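PDB 6EO5: PpBBE-like 1 D396N from Physcomitrella patens subsp. patens, which probably oxidises cellobiose with a bi-covalently bound FAD, as a moss homolog of the berberine bridge enzyme. Local coordinates for residues A[128-133]-A[299-304]; A[395-400]-A[406-411]. All blocks are in the same frame, centred on the assembly; numbering follows the deposited sequence.

How the contacts relate
Contact 1 and contact 2 sit on opposite sides of the chain's centre, about 37 Å apart between centres and about 23 Å between nearest atoms, and do not touch. They come one after the other along the chain. Both reach the same seven-stranded antiparallel sheet: contact 1 at its outermost strand 294-300, contact 2 at strand 391-398, next to the other outermost strand, 331-338. In contact 1 the helix 122-133, part of the FAD-binding domain, meets the turn from that sheet into helix 302-308. Contact 2 instead lays helix 405-420 back against the strand it follows. One contact thus joins the FAD-binding part to the sheet; the other packs a single covering helix on its own strand.

Contact 1: A[128-133]-A[299-304]; sequences ALWNAG and ELNWIQ
The last turns of helix 122-133 approach the start of helix 302-308 most closely at Trp-130 and Ile-303, whose CA atoms lie 6.7 Å apart. Within 128-133, Trp-130 alone touches the other segment. Its CG stands anti to the backbone N (chi1 177°), which carries the ring out from the helix and against Ile-303. That isoleucine lies over one face: its CB sits 3.7 Å from the centroid of the five-membered ring of Trp-130, close to the ring normal, a CH-pi contact. Ile-303 CG2 reaches NE1 of Trp-130 at 3.5 Å. At the six-membered end, Trp-130 CZ3 meets CB of Trp-302 at 3.4 Å; the Trp-302 indole departs from the contact to pack on Tyr-126 and Val-218. Asn-301 brings its amide carbon CG to 4.0 Å from Trp-130 CZ2, with the amide and ring planes 34° apart.

Asn-301 is the N-cap of helix 302-308 and forms a capping box with Gln-304. Gln-304 N gives a 2.9 Å hydrogen bond to Asn-301 OD1, nearly in line with that carbonyl, and so holds the amide beside Trp-130. Asn-301 N returns one of 3.0 Å to Gln-304 OE1, almost straight at 178°. Together they fix the turn between strand 294-300 and the helix. Ala-128 and Leu-129 also pack on Phe-105 of strand 105-108.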
ATOM      1  N   ALA A 128      -5.760 -18.231   0.031  1.00 66.35           N
ATOM      2  CA  ALA A 128      -4.783 -19.286   0.283  1.00 62.59           C
ATOM      3  C   ALA A 128      -4.483 -19.421   1.769  1.00 65.68           C
ATOM      4  O   ALA A 128      -4.399 -20.538   2.294  1.00 69.80           O
ATOM      5  CB  ALA A 128      -3.501 -19.018  -0.499  1.00 60.15           C
ATOM      6  N   LEU A 129      -4.312 -18.292   2.464  1.00 67.30           N
ATOM      7  CA  LEU A 129      -3.964 -18.335   3.884  1.00 68.36           C
ATOM      8  C   LEU A 129      -5.142 -18.782   4.744  1.00 66.20           C
ATOM      9  O   LEU A 129      -4.944 -19.399   5.798  1.00 65.01           O
ATOM     10  CB  LEU A 129      -3.459 -16.964   4.343  1.00 64.28           C
ATOM     11  CG  LEU A 129      -2.033 -16.580   3.928  1.00 63.02           C
ATOM     12  CD1 LEU A 129      -1.777 -15.099   4.197  1.00 62.79           C
ATOM     13  CD2 LEU A 129      -1.018 -17.432   4.667  1.00 62.59           C
ATOM     14  N   TRP A 130      -6.368 -18.470   4.322  1.00 62.86           N
ATOM     15  CA  TRP A 130      -7.548 -18.911   5.061  1.00 64.29           C
ATOM     16  C   TRP A 130      -7.749 -20.417   4.913  1.00 67.20           C
ATOM     17  O   TRP A 130      -7.885 -21.143   5.910  1.00 63.05           O
ATOM     18  CB  TRP A 130      -8.770 -18.142   4.560  1.00 63.24           C
ATOM     19  CG  TRP A 130     -10.054 -18.547   5.190  1.00 64.55           C
ATOM     20  CD1 TRP A 130     -11.094 -19.175   4.582  1.00 59.09           C
ATOM     21  CD2 TRP A 130     -10.448 -18.336   6.553  1.00 62.58           C
ATOM     22  NE1 TRP A 130     -12.113 -19.372   5.478  1.00 59.66           N
ATOM     23  CE2 TRP A 130     -11.744 -18.870   6.697  1.00 60.63           C
ATOM     24  CE3 TRP A 130      -9.830 -17.752   7.666  1.00 62.58           C
ATOM     25  CZ2 TRP A 130     -12.443 -18.836   7.908  1.00 60.51           C
ATOM     26  CZ3 TRP A 130     -10.526 -17.723   8.880  1.00 65.92           C
ATOM     27  CH2 TRP A 130     -11.822 -18.268   8.987  1.00 63.15           C
ATOM     28  N   ASN A 131      -7.752 -20.898   3.663  1.00 65.40           N
ATOM     29  CA  ASN A 131      -7.887 -22.321   3.385  1.00 57.78           C
ATOM     30  C   ASN A 131      -6.777 -23.133   4.038  1.00 64.04           C
ATOM     31  O   ASN A 131      -7.011 -24.254   4.496  1.00 74.27           O
ATOM     32  CB  ASN A 131      -7.888 -22.556   1.875  1.00 56.73           C
ATOM     33  CG  ASN A 131      -9.156 -22.045   1.195  1.00 59.95           C
ATOM     34  OD1 ASN A 131     -10.182 -21.819   1.835  1.00 60.88           O
ATOM     35  ND2 ASN A 131      -9.082 -21.857  -0.120  1.00 61.48           N
ATOM     36  N   ALA A 132      -5.557 -22.601   4.081  1.00 65.94           N
ATOM     37  CA  ALA A 132      -4.440 -23.408   4.566  1.00 66.28           C
ATOM     38  C   ALA A 132      -4.517 -23.638   6.065  1.00 64.72           C
ATOM     39  O   ALA A 132      -4.174 -24.725   6.537  1.00 69.09           O
ATOM     40  CB  ALA A 132      -3.107 -22.760   4.202  1.00 68.02           C
ATOM     41  N   GLY A 133      -4.960 -22.638   6.831  1.00 60.87           N
ATOM     42  CA  GLY A 133      -4.905 -22.739   8.279  1.00 62.03           C
ATOM     43  C   GLY A 133      -5.699 -21.709   9.060  1.00 61.79           C
ATOM     44  O   GLY A 133      -5.440 -21.501  10.253  1.00 60.91           O
ATOM     45  N   GLU A 299     -21.494  -9.902  12.452  1.00 61.78           N
ATOM     46  CA  GLU A 299     -20.474 -10.872  12.836  1.00 62.16           C
ATOM     47  C   GLU A 299     -20.207 -11.824  11.673  1.00 62.21           C
ATOM     48  O   GLU A 299     -21.145 -12.329  11.047  1.00 63.77           O
ATOM     49  CB  GLU A 299     -20.884 -11.639  14.089  1.00 56.84           C
ATOM     50  CG  GLU A 299     -19.785 -12.547  14.623  1.00 56.27           C
ATOM     51  CD  GLU A 299     -20.105 -13.112  16.003  1.00 67.02           C
ATOM     52  OE1 GLU A 299     -20.185 -12.323  16.978  1.00 69.18           O
ATOM     53  OE2 GLU A 299     -20.289 -14.346  16.109  1.00 70.56           O
ATOM     54  N   LEU A 300     -18.926 -12.050  11.377  1.00 57.54           N
ATOM     55  CA  LEU A 300     -18.487 -12.765  10.183  1.00 57.45           C
ATOM     56  C   LEU A 300     -17.278 -13.621  10.524  1.00 56.27           C
ATOM     57  O   LEU A 300     -16.663 -13.456  11.578  1.00 57.87           O
ATOM     58  CB  LEU A 300     -18.092 -11.797   9.056  1.00 61.97           C
ATOM     59  CG  LEU A 300     -19.094 -10.746   8.601  1.00 61.82           C
ATOM     60  CD1 LEU A 300     -18.432  -9.774   7.657  1.00 60.21           C
ATOM     61  CD2 LEU A 300     -20.248 -11.452   7.929  1.00 65.09           C
ATOM     62  N   ASN A 301     -16.920 -14.532   9.618  1.00 54.38           N
ATOM     63  CA  ASN A 301     -15.604 -15.142   9.696  1.00 56.37           C
ATOM     64  C   ASN A 301     -14.631 -14.304   8.869  1.00 65.34           C
ATOM     65  O   ASN A 301     -15.023 -13.341   8.196  1.00 60.76           O
ATOM     66  CB  ASN A 301     -15.633 -16.606   9.248  1.00 58.62           C
ATOM     67  CG  ASN A 301     -15.920 -16.782   7.766  1.00 62.85           C
ATOM     68  OD1 ASN A 301     -15.414 -16.049   6.910  1.00 65.03           O
ATOM     69  ND2 ASN A 301     -16.722 -17.791   7.451  1.00 62.21           N
ATOM     70  N   TRP A 302     -13.351 -14.691   8.887  1.00 62.29           N
ATOM     71  CA  TRP A 302     -12.321 -13.814   8.340  1.00 61.13           C
ATOM     72  C   TRP A 302     -12.466 -13.640   6.827  1.00 61.80           C
ATOM     73  O   TRP A 302     -12.399 -12.515   6.316  1.00 61.42           O
ATOM     74  CB  TRP A 302     -10.927 -14.331   8.703  1.00 58.89           C
ATOM     75  CG  TRP A 302      -9.848 -13.387   8.244  1.00 64.69           C
ATOM     76  CD1 TRP A 302      -8.964 -13.573   7.207  1.00 62.88           C
ATOM     77  CD2 TRP A 302      -9.576 -12.083   8.772  1.00 63.47           C
ATOM     78  NE1 TRP A 302      -8.144 -12.475   7.082  1.00 62.79           N
ATOM     79  CE2 TRP A 302      -8.501 -11.544   8.023  1.00 63.22           C
ATOM     80  CE3 TRP A 302     -10.130 -11.321   9.807  1.00 58.43           C
ATOM     81  CZ2 TRP A 302      -7.967 -10.279   8.283  1.00 57.91           C
ATOM     82  CZ3 TRP A 302      -9.593 -10.065  10.066  1.00 63.62           C
ATOM     83  CH2 TRP A 302      -8.526  -9.555   9.302  1.00 56.23           C
ATOM     84  N   ILE A 303     -12.675 -14.737   6.088  1.00 59.08           N
ATOM     85  CA  ILE A 303     -12.731 -14.614   4.633  1.00 58.93           C
ATOM     86  C   ILE A 303     -14.009 -13.899   4.196  1.00 61.79           C
ATOM     87  O   ILE A 303     -14.046 -13.302   3.111  1.00 61.21           O
ATOM     88  CB  ILE A 303     -12.566 -15.994   3.955  1.00 61.90           C
ATOM     89  CG1 ILE A 303     -11.966 -15.823   2.561  1.00 60.95           C
ATOM     90  CG2 ILE A 303     -13.889 -16.792   3.910  1.00 56.54           C
ATOM     91  CD1 ILE A 303     -10.490 -15.436   2.591  1.00 60.77           C
ATOM     92  N   GLN A 304     -15.052 -13.919   5.033  1.00 63.50           N
ATOM     93  CA  GLN A 304     -16.225 -13.089   4.779  1.00 63.82           C
ATOM     94  C   GLN A 304     -15.911 -11.623   5.005  1.00 61.43           C
ATOM     95  O   GLN A 304     -16.470 -10.756   4.328  1.00 62.08           O
ATOM     96  CB  GLN A 304     -17.382 -13.501   5.684  1.00 60.77           C
ATOM     97  CG  GLN A 304     -18.054 -14.788   5.303  1.00 61.53           C
ATOM     98  CD  GLN A 304     -19.127 -15.163   6.299  1.00 62.87           C
ATOM     99  OE1 GLN A 304     -18.857 -15.325   7.490  1.00 60.89           O
ATOM    100  NE2 GLN A 304     -20.363 -15.271   5.821  1.00 64.29           N
TER

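Contact 2: A[395-400]-A[406-411]; sequences MVASWS and VTQTSY
Ala-397 is the first residue of 395-400 to meet 406-411, its CB lying 3.6 Å from the backbone O of Gln-408 and at the edge of the Tyr-411 ring, 4.2 Å from CD2. Next, Ser-398 turns its side chain away, where OG bonds Asn-329, but offers its carbonyl to the helix: Gln-408 NE2 donates to Ser-398 O at 2.7 Å, with an N-H...O angle of 155° and the donor tilted from the carbonyl plane. A bend at chi2 (-62°) folds the glutamine chain so that its amide reaches this oxygen, and the same NE2 also bonds Ser-359 O. Trp-399 then lies along the glutamine's aliphatic part, CE3 to Gln-408 CB 3.5 Å, its ring nearly perpendicular to the amide. The far corner of the indole, CH2, comes to 3.8 Å from Thr-409 OG1, which is hydrogen-bonded to Ala-405 O. An alanine in place of Gln-408 would probably leave the carbonyls of Ser-398 and Ser-359 without this shared donor. Strand and helix run antiparallel, 168° between their segment directions and 7.9 Å apart at closest approach: a strand of the seven-stranded sheet followed at once by a helix that doubles back to cover it. Tyr-411 reaches Phe-363 on neighbouring strand 361-367, Thr-409 touches Lys-332 on strand 331-338, and Met-395 packs on Ile-412 and Tyr-415 further along helix 405-420.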
ATOM      1  N   MET A 395      -5.561  11.372   0.135  1.00 48.72           N
ATOM      2  CA  MET A 395      -6.236  12.433  -0.614  1.00 50.82           C
ATOM      3  C   MET A 395      -6.177  12.113  -2.103  1.00 52.43           C
ATOM      4  O   MET A 395      -5.098  12.164  -2.701  1.00 57.02           O
ATOM      5  CB  MET A 395      -5.578  13.784  -0.339  1.00 47.88           C
ATOM      6  CG  MET A 395      -5.147  13.970   1.089  1.00 48.86           C
ATOM      7  SD  MET A 395      -3.942  15.289   1.237  1.00 53.51           S
ATOM      8  CE  MET A 395      -3.623  15.324   2.988  1.00 48.96           C
ATOM      9  N   VAL A 396      -7.327  11.820  -2.708  1.00 50.37           N
ATOM     10  CA  VAL A 396      -7.413  11.397  -4.105  1.00 52.63           C
ATOM     11  C   VAL A 396      -8.340  12.349  -4.855  1.00 55.11           C
ATOM     12  O   VAL A 396      -9.454  12.619  -4.395  1.00 55.11           O
ATOM     13  CB  VAL A 396      -7.928   9.947  -4.230  1.00 55.83           C
ATOM     14  CG1 VAL A 396      -7.941   9.505  -5.688  1.00 54.40           C
ATOM     15  CG2 VAL A 396      -7.101   8.992  -3.380  1.00 51.55           C
ATOM     16  N   ALA A 397      -7.883  12.853  -6.010  1.00 57.17           N
ATOM     17  CA  ALA A 397      -8.712  13.636  -6.928  1.00 55.25           C
ATOM     18  C   ALA A 397      -8.661  13.005  -8.312  1.00 55.88           C
ATOM     19  O   ALA A 397      -7.574  12.787  -8.855  1.00 56.44           O
ATOM     20  CB  ALA A 397      -8.259  15.092  -7.008  1.00 50.98           C
ATOM     21  N   SER A 398      -9.833  12.731  -8.882  1.00 56.50           N
ATOM     22  CA  SER A 398      -9.961  11.951 -10.104  1.00 54.69           C
ATOM     23  C   SER A 398     -10.536  12.798 -11.229  1.00 61.52           C
ATOM     24  O   SER A 398     -11.137  13.855 -11.004  1.00 62.22           O
ATOM     25  CB  SER A 398     -10.860  10.725  -9.895  1.00 57.98           C
ATOM     26  OG  SER A 398     -10.371   9.897  -8.855  1.00 54.81           O
ATOM     27  N   TRP A 399     -10.338  12.316 -12.456  1.00 61.20           N
ATOM     28  CA  TRP A 399     -10.975  12.909 -13.621  1.00 58.47           C
ATOM     29  C   TRP A 399     -11.125  11.853 -14.700  1.00 59.68           C
ATOM     30  O   TRP A 399     -10.414  10.848 -14.714  1.00 57.84           O
ATOM     31  CB  TRP A 399     -10.203  14.123 -14.154  1.00 61.28           C
ATOM     32  CG  TRP A 399      -8.754  13.909 -14.547  1.00 63.66           C
ATOM     33  CD1 TRP A 399      -8.265  13.693 -15.812  1.00 64.69           C
ATOM     34  CD2 TRP A 399      -7.606  13.954 -13.680  1.00 62.71           C
ATOM     35  NE1 TRP A 399      -6.891  13.591 -15.780  1.00 64.37           N
ATOM     36  CE2 TRP A 399      -6.463  13.748 -14.486  1.00 62.13           C
ATOM     37  CE3 TRP A 399      -7.436  14.150 -12.305  1.00 55.51           C
ATOM     38  CZ2 TRP A 399      -5.168  13.728 -13.957  1.00 58.79           C
ATOM     39  CZ3 TRP A 399      -6.153  14.131 -11.785  1.00 58.47           C
ATOM     40  CH2 TRP A 399      -5.034  13.920 -12.610  1.00 57.29           C
ATOM     41  N   SER A 400     -12.076  12.097 -15.600  1.00 62.38           N
ATOM     42  CA  SER A 400     -12.324  11.254 -16.757  1.00 61.52           C
ATOM     43  C   SER A 400     -12.069  11.976 -18.071  1.00 71.68           C
ATOM     44  O   SER A 400     -12.199  11.364 -19.136  1.00 77.63           O
ATOM     45  CB  SER A 400     -13.773  10.771 -16.752  1.00 62.71           C
ATOM     46  OG  SER A 400     -14.594  11.838 -17.198  1.00 74.55           O
ATOM     47  N   VAL A 406      -5.601  19.609 -14.806  1.00 55.45           N
ATOM     48  CA  VAL A 406      -4.899  20.681 -14.105  1.00 54.89           C
ATOM     49  C   VAL A 406      -5.722  21.194 -12.923  1.00 57.42           C
ATOM     50  O   VAL A 406      -5.176  21.471 -11.846  1.00 56.45           O
ATOM     51  CB  VAL A 406      -4.530  21.805 -15.089  1.00 50.05           C
ATOM     52  CG1 VAL A 406      -3.926  22.970 -14.344  1.00 45.75           C
ATOM     53  CG2 VAL A 406      -3.550  21.282 -16.101  1.00 47.51           C
ATOM     54  N   THR A 407      -7.039  21.332 -13.093  1.00 57.29           N
ATOM     55  CA  THR A 407      -7.853  21.833 -11.990  1.00 58.29           C
ATOM     56  C   THR A 407      -7.943  20.813 -10.850  1.00 58.02           C
ATOM     57  O   THR A 407      -7.966  21.195  -9.673  1.00 58.17           O
ATOM     58  CB  THR A 407      -9.246  22.215 -12.485  1.00 53.37           C
ATOM     59  OG1 THR A 407      -9.818  21.109 -13.170  1.00 61.36           O
ATOM     60  CG2 THR A 407      -9.174  23.372 -13.434  1.00 56.18           C
ATOM     61  N   GLN A 408      -7.973  19.513 -11.177  1.00 56.21           N
ATOM     62  CA  GLN A 408      -8.031  18.479 -10.146  1.00 54.77           C
ATOM     63  C   GLN A 408      -6.698  18.336  -9.428  1.00 57.10           C
ATOM     64  O   GLN A 408      -6.663  18.082  -8.216  1.00 55.30           O
ATOM     65  CB  GLN A 408      -8.436  17.140 -10.754  1.00 50.31           C
ATOM     66  CG  GLN A 408      -9.866  17.061 -11.170  1.00 55.05           C
ATOM     67  CD  GLN A 408     -10.812  17.235 -10.007  1.00 60.62           C
ATOM     68  OE1 GLN A 408     -11.099  18.359  -9.592  1.00 59.92           O
ATOM     69  NE2 GLN A 408     -11.308  16.118  -9.468  1.00 58.73           N
ATOM     70  N   THR A 409      -5.591  18.477 -10.167  1.00 54.14           N
ATOM     71  CA  THR A 409      -4.267  18.405  -9.558  1.00 50.76           C
ATOM     72  C   THR A 409      -4.016  19.602  -8.655  1.00 52.12           C
ATOM     73  O   THR A 409      -3.440  19.463  -7.571  1.00 54.20           O
ATOM     74  CB  THR A 409      -3.195  18.307 -10.647  1.00 46.41           C
ATOM     75  OG1 THR A 409      -3.391  17.105 -11.399  1.00 52.91           O
ATOM     76  CG2 THR A 409      -1.814  18.279 -10.046  1.00 38.43           C
ATOM     77  N   SER A 410      -4.437  20.792  -9.092  1.00 56.73           N
ATOM     78  CA  SER A 410      -4.305  21.979  -8.257  1.00 54.91           C
ATOM     79  C   SER A 410      -5.202  21.890  -7.035  1.00 55.31           C
ATOM     80  O   SER A 410      -4.812  22.306  -5.941  1.00 53.50           O
ATOM     81  CB  SER A 410      -4.642  23.218  -9.071  1.00 58.22           C
ATOM     82  OG  SER A 410      -3.513  23.597  -9.825  1.00 67.06           O
ATOM     83  N   TYR A 411      -6.411  21.354  -7.209  1.00 57.13           N
ATOM     84  CA  TYR A 411      -7.344  21.214  -6.100  1.00 53.26           C
ATOM     85  C   TYR A 411      -6.756  20.354  -4.988  1.00 53.32           C
ATOM     86  O   TYR A 411      -6.738  20.759  -3.822  1.00 58.62           O
ATOM     87  CB  TYR A 411      -8.653  20.633  -6.619  1.00 53.64           C
ATOM     88  CG  TYR A 411      -9.562  20.064  -5.569  1.00 56.75           C
ATOM     89  CD1 TYR A 411     -10.199  20.888  -4.648  1.00 57.54           C
ATOM     90  CD2 TYR A 411      -9.820  18.697  -5.521  1.00 56.98           C
ATOM     91  CE1 TYR A 411     -11.047  20.363  -3.693  1.00 58.33           C
ATOM     92  CE2 TYR A 411     -10.669  18.162  -4.575  1.00 56.42           C
ATOM     93  CZ  TYR A 411     -11.277  19.000  -3.663  1.00 57.59           C
ATOM     94  OH  TYR A 411     -12.117  18.471  -2.721  1.00 59.53           O
TER